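Putative peptidase (Chlamydophila abortus, PDB 3CE2) is a putative zinc metallopeptidase of the M3B family that probably degrades a variety of small bioactive peptides, as oligopeptidases of the PepF type do. Local coordinates at residues 169-174 with 259-264; 253-258 with 484-489; 265-270 with 478-483. One frame throughout, in Å; residues are numbered along the deposited sequence.

In the fold
The three contacts lie in one helical corner of the chain and show how a few helices are joined by small patches. Helix 240-260 serves interactions 1 and 2, helix 451-487 serves interactions 2 and 3, and the short helix 266-271 follows 240-260 after a turn. Centres of interactions 2 and 3 are about 8 Å apart, those of 1 and 2 about 12 Å, and of 1 and 3 about 16 Å. Along the chain, interaction 1 alternates with interaction 2, closes before interaction 3 opens, and both segments of interaction 3 fall between those of interaction 2. Helix 165-174 is thus joined through helix 240-260 to helix 451-487, which carries a zinc site at its end.

Interaction 1: residues 169-174 with 259-264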
loop_
_atom_site.group_PDB
_atom_site.type_symbol
_atom_site.label_atom_id
_atom_site.label_comp_id
_atom_site.label_asym_id
_atom_site.label_seq_id
_atom_site.Cartn_x
_atom_site.Cartn_y
_atom_site.Cartn_z
ATOM N N LYS A 169 -13.206 -20.707 18.186
ATOM C CA LYS A 169 -14.409 -19.919 18.437
ATOM C C LYS A 169 -14.109 -18.795 19.430
ATOM O O LYS A 169 -14.687 -17.713 19.359
ATOM C CB LYS A 169 -15.529 -20.804 18.992
ATOM C CG LYS A 169 -16.877 -20.109 19.072
ATOM C CD LYS A 169 -17.922 -20.930 19.838
ATOM C CE LYS A 169 -19.309 -20.251 19.737
ATOM N NZ LYS A 169 -20.319 -20.808 20.692
ATOM N N ILE A 170 -13.204 -19.062 20.358
ATOM C CA ILE A 170 -12.873 -18.093 21.375
ATOM C C ILE A 170 -11.981 -16.978 20.831
ATOM O O ILE A 170 -12.232 -15.796 21.082
ATOM C CB ILE A 170 -12.219 -18.776 22.594
ATOM C CG1 ILE A 170 -13.271 -19.575 23.369
ATOM C CG2 ILE A 170 -11.527 -17.750 23.507
ATOM C CD1 ILE A 170 -12.668 -20.662 24.255
ATOM N N LEU A 171 -10.947 -17.346 20.088
ATOM C CA LEU A 171 -10.078 -16.341 19.514
ATOM C C LEU A 171 -10.869 -15.380 18.651
ATOM O O LEU A 171 -10.672 -14.168 18.720
ATOM C CB LEU A 171 -8.967 -16.986 18.707
ATOM C CG LEU A 171 -7.970 -17.653 19.649
ATOM C CD1 LEU A 171 -7.246 -18.815 18.966
ATOM C CD2 LEU A 171 -7.004 -16.604 20.226
ATOM N N ALA A 172 -11.769 -15.914 17.842
ATOM C CA ALA A 172 -12.541 -15.060 16.951
ATOM C C ALA A 172 -13.406 -14.120 17.780
ATOM O O ALA A 172 -13.881 -13.101 17.294
ATOM C CB ALA A 172 -13.411 -15.905 16.016
ATOM N N SER A 173 -13.592 -14.481 19.041
ATOM C CA SER A 173 -14.562 -13.834 19.899
ATOM C C SER A 173 -13.893 -12.661 20.575
ATOM O O SER A 173 -14.510 -11.643 20.838
ATOM C CB SER A 173 -15.009 -14.823 20.964
ATOM O OG SER A 173 -16.350 -14.579 21.293
ATOM N N ALA A 174 -12.611 -12.825 20.858
ATOM C CA ALA A 174 -11.818 -11.807 21.514
ATOM C C ALA A 174 -11.645 -10.570 20.635
ATOM O O ALA A 174 -11.281 -9.499 21.125
ATOM C CB ALA A 174 -10.459 -12.378 21.888
ATOM N N LYS A 259 0.728 -16.297 20.652
ATOM C CA LYS A 259 1.161 -17.425 21.439
ATOM C C LYS A 259 0.076 -18.501 21.528
ATOM O O LYS A 259 0.373 -19.657 21.765
ATOM C CB LYS A 259 1.693 -16.988 22.809
ATOM C CG LYS A 259 0.671 -16.972 23.927
ATOM C CD LYS A 259 1.267 -16.360 25.191
ATOM C CE LYS A 259 0.171 -16.012 26.196
ATOM N NZ LYS A 259 0.655 -14.987 27.151
ATOM N N ASN A 260 -1.173 -18.140 21.283
ATOM C CA ASN A 260 -2.225 -19.143 21.259
ATOM C C ASN A 260 -2.472 -19.780 19.881
ATOM O O ASN A 260 -3.233 -20.733 19.747
ATOM C CB ASN A 260 -3.527 -18.581 21.843
ATOM C CG ASN A 260 -3.399 -18.218 23.319
ATOM O OD1 ASN A 260 -2.498 -18.689 24.026
ATOM N ND2 ASN A 260 -4.296 -17.360 23.787
ATOM N N LYS A 261 -1.846 -19.263 18.843
ATOM C CA LYS A 261 -1.979 -19.927 17.565
ATOM C C LYS A 261 -0.701 -20.689 17.197
ATOM O O LYS A 261 -0.523 -21.126 16.067
ATOM C CB LYS A 261 -2.412 -18.951 16.482
ATOM C CG LYS A 261 -3.845 -18.526 16.620
ATOM C CD LYS A 261 -4.356 -17.881 15.337
ATOM C CE LYS A 261 -5.184 -16.661 15.691
ATOM N NZ LYS A 261 -5.302 -15.663 14.595
ATOM N N ARG A 262 0.175 -20.844 18.183
ATOM C CA ARG A 262 1.352 -21.696 18.071
ATOM C C ARG A 262 2.470 -21.038 17.286
ATOM O O ARG A 262 3.309 -21.723 16.702
ATOM C CB ARG A 262 1.008 -23.094 17.513
ATOM C CG ARG A 262 0.165 -23.969 18.475
ATOM C CD ARG A 262 0.281 -25.499 18.214
ATOM N NE ARG A 262 -0.597 -26.008 17.148
ATOM C CZ ARG A 262 -1.794 -25.508 16.812
ATOM N NH1 ARG A 262 -2.318 -24.461 17.467
ATOM N NH2 ARG A 262 -2.483 -26.067 15.814
ATOM N N TYR A 263 2.502 -19.710 17.295
ATOM C CA TYR A 263 3.645 -18.997 16.727
ATOM C C TYR A 263 4.638 -18.679 17.826
ATOM O O TYR A 263 4.247 -18.530 18.971
ATOM C CB TYR A 263 3.222 -17.696 16.041
ATOM C CG TYR A 263 2.298 -17.856 14.848
ATOM C CD1 TYR A 263 2.773 -18.314 13.608
ATOM C CD2 TYR A 263 0.966 -17.509 14.939
ATOM C CE1 TYR A 263 1.917 -18.443 12.517
ATOM C CE2 TYR A 263 0.114 -17.621 13.845
ATOM C CZ TYR A 263 0.589 -18.092 12.650
ATOM O OH TYR A 263 -0.286 -18.192 11.595
ATOM N N ASN A 264 5.908 -18.548 17.458
ATOM C CA ASN A 264 6.992 -18.283 18.392
ATOM C C ASN A 264 7.268 -16.815 18.667
ATOM O O ASN A 264 8.199 -16.486 19.407
ATOM C CB ASN A 264 8.286 -18.911 17.868
ATOM C CG ASN A 264 8.277 -20.420 17.972
ATOM O OD1 ASN A 264 7.913 -20.985 19.011
ATOM N ND2 ASN A 264 8.679 -21.087 16.896
#
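Leu-171 meets Asn-260 and Lys-261 where helix 165-174 packs against the C-terminal end of helix 240-260, a helix-to-helix-end contact in a mainly alpha-helical peptidase fold. The contact illustrates how one branched side chain can serve two neighbours. Both methyl groups of Leu-171 are used: CD1 comes within 4.1 Å of Lys-261 CG, while CD2 lies 4.3 Å from Asn-260 CB. The branch point of the leucine sits beside its own backbone N and opposite the carbonyl carbon (chi1 -72°), and from there the two methyls spread over the successive residues 260 and 261.

Lys-261 leaves its backbone in the same way, but its chain runs past Leu-171 in the opposite sense, so that the two lie alongside one another. It is the aliphatic part of the lysine that does the touching; a bend at chi3 (-138°) lies beyond this point, on the way to the ammonium group. Asn-260 likewise offers its CB. No hydrogen bond crosses between the segments, and the patch depends on apolar contact. Phe-256 and Tyr-257, one turn earlier on helix 240-260, extend it by also packing on Leu-171.

Beyond this the chain turns. Arg-262 has a positive phi (78°), and Tyr-263 N probably bonds to Ala-258 O, a 6→1 link. His-161 meets the turn twice: its ND1 is hydrogen-bonded to Lys-261 O and its ring stacks with that of Tyr-263. The same carbonyl oxygen, Lys-261 O, stands 4.0 Å above the plane of the Tyr-263 ring, displaced toward the rim.

Interaction 2: residues 253-258 with 484-489; sequences AHVFYA and HAAEHG. With ZN (zinc ion), chain B.
Helix-helix packing behind a surface zinc site brings Val-255 of helix 240-260 against Ala-486 and Glu-487 of helix 451-487. The site itself, built from His-484 and His-488 one turn apart, is distinct from the zinc held by His-402, His-406 and Glu-430. At the interface a single methyl does the work: Val-255 CG2 is 4.1 Å from Ala-486 CB and 4.4 Å from Glu-487 CG. With CG1 placed opposite the backbone N (chi1 175°), CG2 is the branch left to face the other helix. The small Ala-486 is consistent with the close approach, 6.4 Å between Val-255 CA and Glu-487 CA.

His-484 starts out away from helix 240-260. Its NE2 lies a long 2.6 Å from the zinc ion, as far as its CE1; in the model it is less directly aimed than His-488, though at this resolution little rests on that. His-488 NE2 binds the metal at 2.0 Å, and a water is modelled 2.2 Å from the zinc ion. The two imidazoles come together as well, His-488 CD2 lying 4.1 Å above one face of the His-484 ring, toward its rim. His-488 is also where the chain leaves helical geometry, so the second ligand marks the helix end.

Glu-487 turns its polar end to a third element: OE2 accepts a hydrogen bond from Cys-266 N in the first turn of helix 266-271, which probably favours the charged carboxylate. Helix 240-260 thus lies between helix 451-487, reached by Val-255, and helix 165-174, which covers Phe-256 and Tyr-257.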
loop_
_atom_site.group_PDB
_atom_site.type_symbol
_atom_site.label_atom_id
_atom_site.label_comp_id
_atom_site.label_asym_id
_atom_site.label_seq_id
_atom_site.Cartn_x
_atom_site.Cartn_y
_atom_site.Cartn_z
ATOM N N ALA A 253 -2.216 -7.487 22.797
ATOM C CA ALA A 253 -3.203 -8.174 21.976
ATOM C C ALA A 253 -2.501 -9.099 20.973
ATOM O O ALA A 253 -2.841 -10.276 20.864
ATOM C CB ALA A 253 -4.090 -7.183 21.271
ATOM N N HIS A 254 -1.505 -8.578 20.264
ATOM C CA HIS A 254 -0.790 -9.400 19.309
ATOM C C HIS A 254 -0.133 -10.575 19.996
ATOM O O HIS A 254 -0.167 -11.694 19.479
ATOM C CB HIS A 254 0.241 -8.594 18.535
ATOM C CG HIS A 254 -0.362 -7.499 17.729
ATOM N ND1 HIS A 254 0.325 -6.354 17.397
ATOM C CD2 HIS A 254 -1.608 -7.354 17.228
ATOM C CE1 HIS A 254 -0.470 -5.558 16.704
ATOM N NE2 HIS A 254 -1.651 -6.139 16.591
ATOM N N VAL A 255 0.435 -10.335 21.172
ATOM C CA VAL A 255 1.063 -11.418 21.939
ATOM C C VAL A 255 0.052 -12.488 22.314
ATOM O O VAL A 255 0.346 -13.667 22.266
ATOM C CB VAL A 255 1.729 -10.892 23.191
ATOM C CG1 VAL A 255 2.274 -12.039 24.033
ATOM C CG2 VAL A 255 2.829 -9.929 22.807
ATOM N N PHE A 256 -1.151 -12.066 22.664
ATOM C CA PHE A 256 -2.194 -13.009 23.014
ATOM C C PHE A 256 -2.512 -13.902 21.829
ATOM O O PHE A 256 -2.514 -15.120 21.959
ATOM C CB PHE A 256 -3.434 -12.257 23.486
ATOM C CG PHE A 256 -4.719 -13.031 23.355
ATOM C CD1 PHE A 256 -5.068 -14.000 24.291
ATOM C CD2 PHE A 256 -5.604 -12.756 22.323
ATOM C CE1 PHE A 256 -6.262 -14.683 24.197
ATOM C CE2 PHE A 256 -6.808 -13.437 22.217
ATOM C CZ PHE A 256 -7.128 -14.408 23.153
ATOM N N TYR A 257 -2.773 -13.299 20.676
ATOM C CA TYR A 257 -3.124 -14.066 19.484
ATOM C C TYR A 257 -1.962 -14.943 18.997
ATOM O O TYR A 257 -2.163 -16.080 18.595
ATOM C CB TYR A 257 -3.536 -13.133 18.356
ATOM C CG TYR A 257 -4.969 -12.600 18.373
ATOM C CD1 TYR A 257 -6.066 -13.467 18.315
ATOM C CD2 TYR A 257 -5.224 -11.217 18.370
ATOM C CE1 TYR A 257 -7.375 -12.975 18.279
ATOM C CE2 TYR A 257 -6.532 -10.715 18.340
ATOM C CZ TYR A 257 -7.602 -11.598 18.293
ATOM O OH TYR A 257 -8.905 -11.108 18.257
ATOM N N ALA A 258 -0.747 -14.412 19.036
ATOM C CA ALA A 258 0.416 -15.135 18.546
ATOM C C ALA A 258 0.684 -16.409 19.334
ATOM O O ALA A 258 0.883 -17.479 18.764
ATOM C CB ALA A 258 1.649 -14.247 18.605
ATOM N N HIS A 484 9.017 -7.658 20.886
ATOM C CA HIS A 484 9.993 -8.487 21.554
ATOM C C HIS A 484 9.889 -8.268 23.057
ATOM O O HIS A 484 9.506 -9.167 23.792
ATOM C CB HIS A 484 11.402 -8.185 21.055
ATOM C CG HIS A 484 12.388 -9.263 21.369
ATOM N ND1 HIS A 484 13.623 -9.008 21.926
ATOM C CD2 HIS A 484 12.314 -10.608 21.218
ATOM C CE1 HIS A 484 14.273 -10.146 22.092
ATOM N NE2 HIS A 484 13.501 -11.132 21.670
ATOM N N ALA A 485 10.217 -7.066 23.505
ATOM C CA ALA A 485 10.077 -6.700 24.906
ATOM C C ALA A 485 8.783 -7.265 25.525
ATOM O O ALA A 485 8.813 -7.965 26.546
ATOM C CB ALA A 485 10.124 -5.197 25.048
ATOM N N ALA A 486 7.641 -6.987 24.914
ATOM C CA ALA A 486 6.407 -7.520 25.472
ATOM C C ALA A 486 6.480 -9.055 25.612
ATOM O O ALA A 486 6.235 -9.608 26.684
ATOM C CB ALA A 486 5.201 -7.101 24.638
ATOM N N GLU A 487 6.822 -9.743 24.529
ATOM C CA GLU A 487 6.920 -11.202 24.562
ATOM C C GLU A 487 7.642 -11.690 25.823
ATOM O O GLU A 487 7.193 -12.649 26.445
ATOM C CB GLU A 487 7.615 -11.737 23.303
ATOM C CG GLU A 487 6.719 -11.880 22.091
ATOM C CD GLU A 487 7.480 -11.660 20.795
ATOM O OE1 GLU A 487 8.714 -11.839 20.796
ATOM O OE2 GLU A 487 6.853 -11.288 19.779
ATOM N N HIS A 488 8.747 -11.027 26.192
ATOM C CA HIS A 488 9.484 -11.347 27.427
ATOM C C HIS A 488 8.849 -10.753 28.673
ATOM O O HIS A 488 9.541 -10.608 29.677
ATOM C CB HIS A 488 10.928 -10.823 27.395
ATOM C CG HIS A 488 11.825 -11.539 26.434
ATOM N ND1 HIS A 488 11.489 -12.745 25.855
ATOM C CD2 HIS A 488 13.064 -11.231 25.975
ATOM C CE1 HIS A 488 12.472 -13.137 25.064
ATOM N NE2 HIS A 488 13.438 -12.237 25.119
ATOM N N GLY A 489 7.570 -10.364 28.597
ATOM C CA GLY A 489 6.830 -9.778 29.735
ATOM C C GLY A 489 7.173 -8.354 30.200
ATOM O O GLY A 489 6.517 -7.841 31.111
HETATM ZN ZN ZN B . 14.773 -12.218 23.634
HETATM O O HOH W 1 13.068 -13.389 22.874
#

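Interaction 3: residues 265-270 with 478-483; sequences SCLQAA and FEYDIH
The ring of Tyr-480 takes Leu-267 at its edge, near the ring plane, where Asp-481 OD1 also lies; the ring of His-483 meets Cys-266 obliquely, neither over a face nor at an edge. Leu-267 CD2 is 3.7 Å from Tyr-480 CE1, the two side chains crossing at a slant. Both leave their backbones with CG opposite the N (chi1 -179° for Leu-267), and this anti first torsion carries the methyl and the aromatic edge together although neither residue starts out straight toward the other helix. The Tyr-480 side chain lies about 8 Å from the zinc ion bound by His-484 and His-488.

Cys-266 and His-483, by contrast, do start toward each other. Both CB and SG of the cysteine approach the same ring atom, His-483 CD2, each at 3.7 Å, while the sulfur stands well off the ring normal. The imidazole is fixed from its own helix: ND1 donates to Glu-479 O at 2.6 Å in a nearly straight bond (167°), with the oxygen almost in the ring plane. NE2 is hydrogen-bonded to His-254 ND1, so both ring nitrogens are held and the rotation of this buried ring is set. Ser-265 is the N-cap of helix 266-271, its OG accepting a weak bond from Gln-268 N.

Around this buried contact, Phe-533 packs on Leu-267 and His-483, and Tyr-281 of helix 278-289 touches both Leu-267 and Tyr-480. Helix 240-260 closes another side through Ile-251, Val-255 and Ala-258, so the short helix 266-271 is wedged among helices 240-260, 278-289 and 451-487.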
loop_
_atom_site.group_PDB
_atom_site.type_symbol
_atom_site.label_atom_id
_atom_site.label_comp_id
_atom_site.label_asym_id
_atom_site.label_seq_id
_atom_site.Cartn_x
_atom_site.Cartn_y
_atom_site.Cartn_z
ATOM N N SER A 265 6.491 -15.935 18.044
ATOM C CA SER A 265 6.649 -14.494 18.208
ATOM C C SER A 265 5.600 -13.852 17.327
ATOM O O SER A 265 5.026 -14.529 16.478
ATOM C CB SER A 265 8.026 -14.050 17.752
ATOM O OG SER A 265 8.117 -14.226 16.357
ATOM N N CYS A 266 5.355 -12.556 17.513
ATOM C CA CYS A 266 4.279 -11.874 16.789
ATOM C C CYS A 266 4.680 -11.635 15.358
ATOM O O CYS A 266 3.840 -11.711 14.452
ATOM C CB CYS A 266 3.935 -10.549 17.456
ATOM S SG CYS A 266 3.538 -10.746 19.186
ATOM N N LEU A 267 5.968 -11.342 15.168
ATOM C CA LEU A 267 6.548 -11.217 13.842
ATOM C C LEU A 267 6.237 -12.442 12.986
ATOM O O LEU A 267 5.755 -12.301 11.855
ATOM C CB LEU A 267 8.056 -11.006 13.928
ATOM C CG LEU A 267 8.781 -10.824 12.586
ATOM C CD1 LEU A 267 8.402 -9.521 11.853
ATOM C CD2 LEU A 267 10.262 -10.873 12.824
ATOM N N GLN A 268 6.483 -13.639 13.520
ATOM C CA GLN A 268 6.243 -14.876 12.744
ATOM C C GLN A 268 4.779 -15.016 12.469
ATOM O O GLN A 268 4.395 -15.482 11.405
ATOM C CB GLN A 268 6.740 -16.134 13.458
ATOM C CG GLN A 268 8.263 -16.235 13.548
ATOM C CD GLN A 268 8.765 -17.599 14.042
ATOM O OE1 GLN A 268 8.158 -18.224 14.918
ATOM N NE2 GLN A 268 9.889 -18.053 13.480
ATOM N N ALA A 269 3.962 -14.605 13.433
ATOM C CA ALA A 269 2.514 -14.630 13.247
ATOM C C ALA A 269 2.097 -13.770 12.065
ATOM O O ALA A 269 1.258 -14.166 11.272
ATOM C CB ALA A 269 1.778 -14.190 14.525
ATOM N N ALA A 270 2.695 -12.595 11.953
ATOM C CA ALA A 270 2.367 -11.665 10.878
ATOM C C ALA A 270 2.990 -12.028 9.530
ATOM O O ALA A 270 2.448 -11.694 8.488
ATOM C CB ALA A 270 2.780 -10.254 11.281
ATOM N N PHE A 478 11.343 -0.342 15.554
ATOM C CA PHE A 478 10.611 0.043 16.741
ATOM C C PHE A 478 9.548 -1.001 17.034
ATOM O O PHE A 478 9.477 -1.554 18.140
ATOM C CB PHE A 478 9.967 1.409 16.586
ATOM C CG PHE A 478 9.234 1.834 17.806
ATOM C CD1 PHE A 478 9.884 1.875 19.025
ATOM C CD2 PHE A 478 7.876 2.135 17.758
ATOM C CE1 PHE A 478 9.202 2.244 20.170
ATOM C CE2 PHE A 478 7.184 2.504 18.911
ATOM C CZ PHE A 478 7.851 2.560 20.113
ATOM N N GLU A 479 8.739 -1.297 16.022
ATOM C CA GLU A 479 7.649 -2.239 16.179
ATOM C C GLU A 479 8.207 -3.623 16.533
ATOM O O GLU A 479 7.595 -4.424 17.252
ATOM C CB GLU A 479 6.801 -2.253 14.901
ATOM C CG GLU A 479 5.683 -3.250 14.904
ATOM C CD GLU A 479 4.745 -3.126 13.685
ATOM O OE1 GLU A 479 5.168 -2.605 12.618
ATOM O OE2 GLU A 479 3.568 -3.569 13.801
ATOM N N TYR A 480 9.398 -3.901 16.043
ATOM C CA TYR A 480 10.011 -5.160 16.346
ATOM C C TYR A 480 10.455 -5.213 17.805
ATOM O O TYR A 480 10.150 -6.177 18.512
ATOM C CB TYR A 480 11.194 -5.358 15.429
ATOM C CG TYR A 480 11.930 -6.628 15.689
ATOM C CD1 TYR A 480 11.508 -7.831 15.117
ATOM C CD2 TYR A 480 13.057 -6.637 16.505
ATOM C CE1 TYR A 480 12.185 -9.009 15.354
ATOM C CE2 TYR A 480 13.740 -7.803 16.752
ATOM C CZ TYR A 480 13.307 -8.982 16.169
ATOM O OH TYR A 480 14.001 -10.134 16.419
ATOM N N ASP A 481 11.172 -4.182 18.260
ATOM C CA ASP A 481 11.700 -4.171 19.641
ATOM C C ASP A 481 10.610 -4.192 20.693
ATOM O O ASP A 481 10.818 -4.716 21.778
ATOM C CB ASP A 481 12.576 -2.951 19.916
ATOM C CG ASP A 481 13.852 -2.937 19.091
ATOM O OD1 ASP A 481 14.156 -3.975 18.465
ATOM O OD2 ASP A 481 14.550 -1.883 19.060
ATOM N N ILE A 482 9.458 -3.592 20.409
ATOM C CA ILE A 482 8.443 -3.482 21.462
ATOM C C ILE A 482 7.640 -4.752 21.594
ATOM O O ILE A 482 7.184 -5.087 22.678
ATOM C CB ILE A 482 7.499 -2.273 21.304
ATOM C CG1 ILE A 482 6.529 -2.473 20.128
ATOM C CG2 ILE A 482 8.278 -0.997 21.171
ATOM C CD1 ILE A 482 5.586 -1.306 19.943
ATOM N N HIS A 483 7.458 -5.455 20.484
ATOM C CA HIS A 483 6.802 -6.749 20.538
ATOM C C HIS A 483 7.735 -7.721 21.232
ATOM O O HIS A 483 7.306 -8.506 22.068
ATOM C CB HIS A 483 6.508 -7.248 19.149
ATOM C CG HIS A 483 5.265 -6.685 18.565
ATOM N ND1 HIS A 483 5.263 -5.556 17.777
ATOM C CD2 HIS A 483 3.974 -7.096 18.653
ATOM C CE1 HIS A 483 4.019 -5.299 17.400
ATOM N NE2 HIS A 483 3.218 -6.217 17.919
#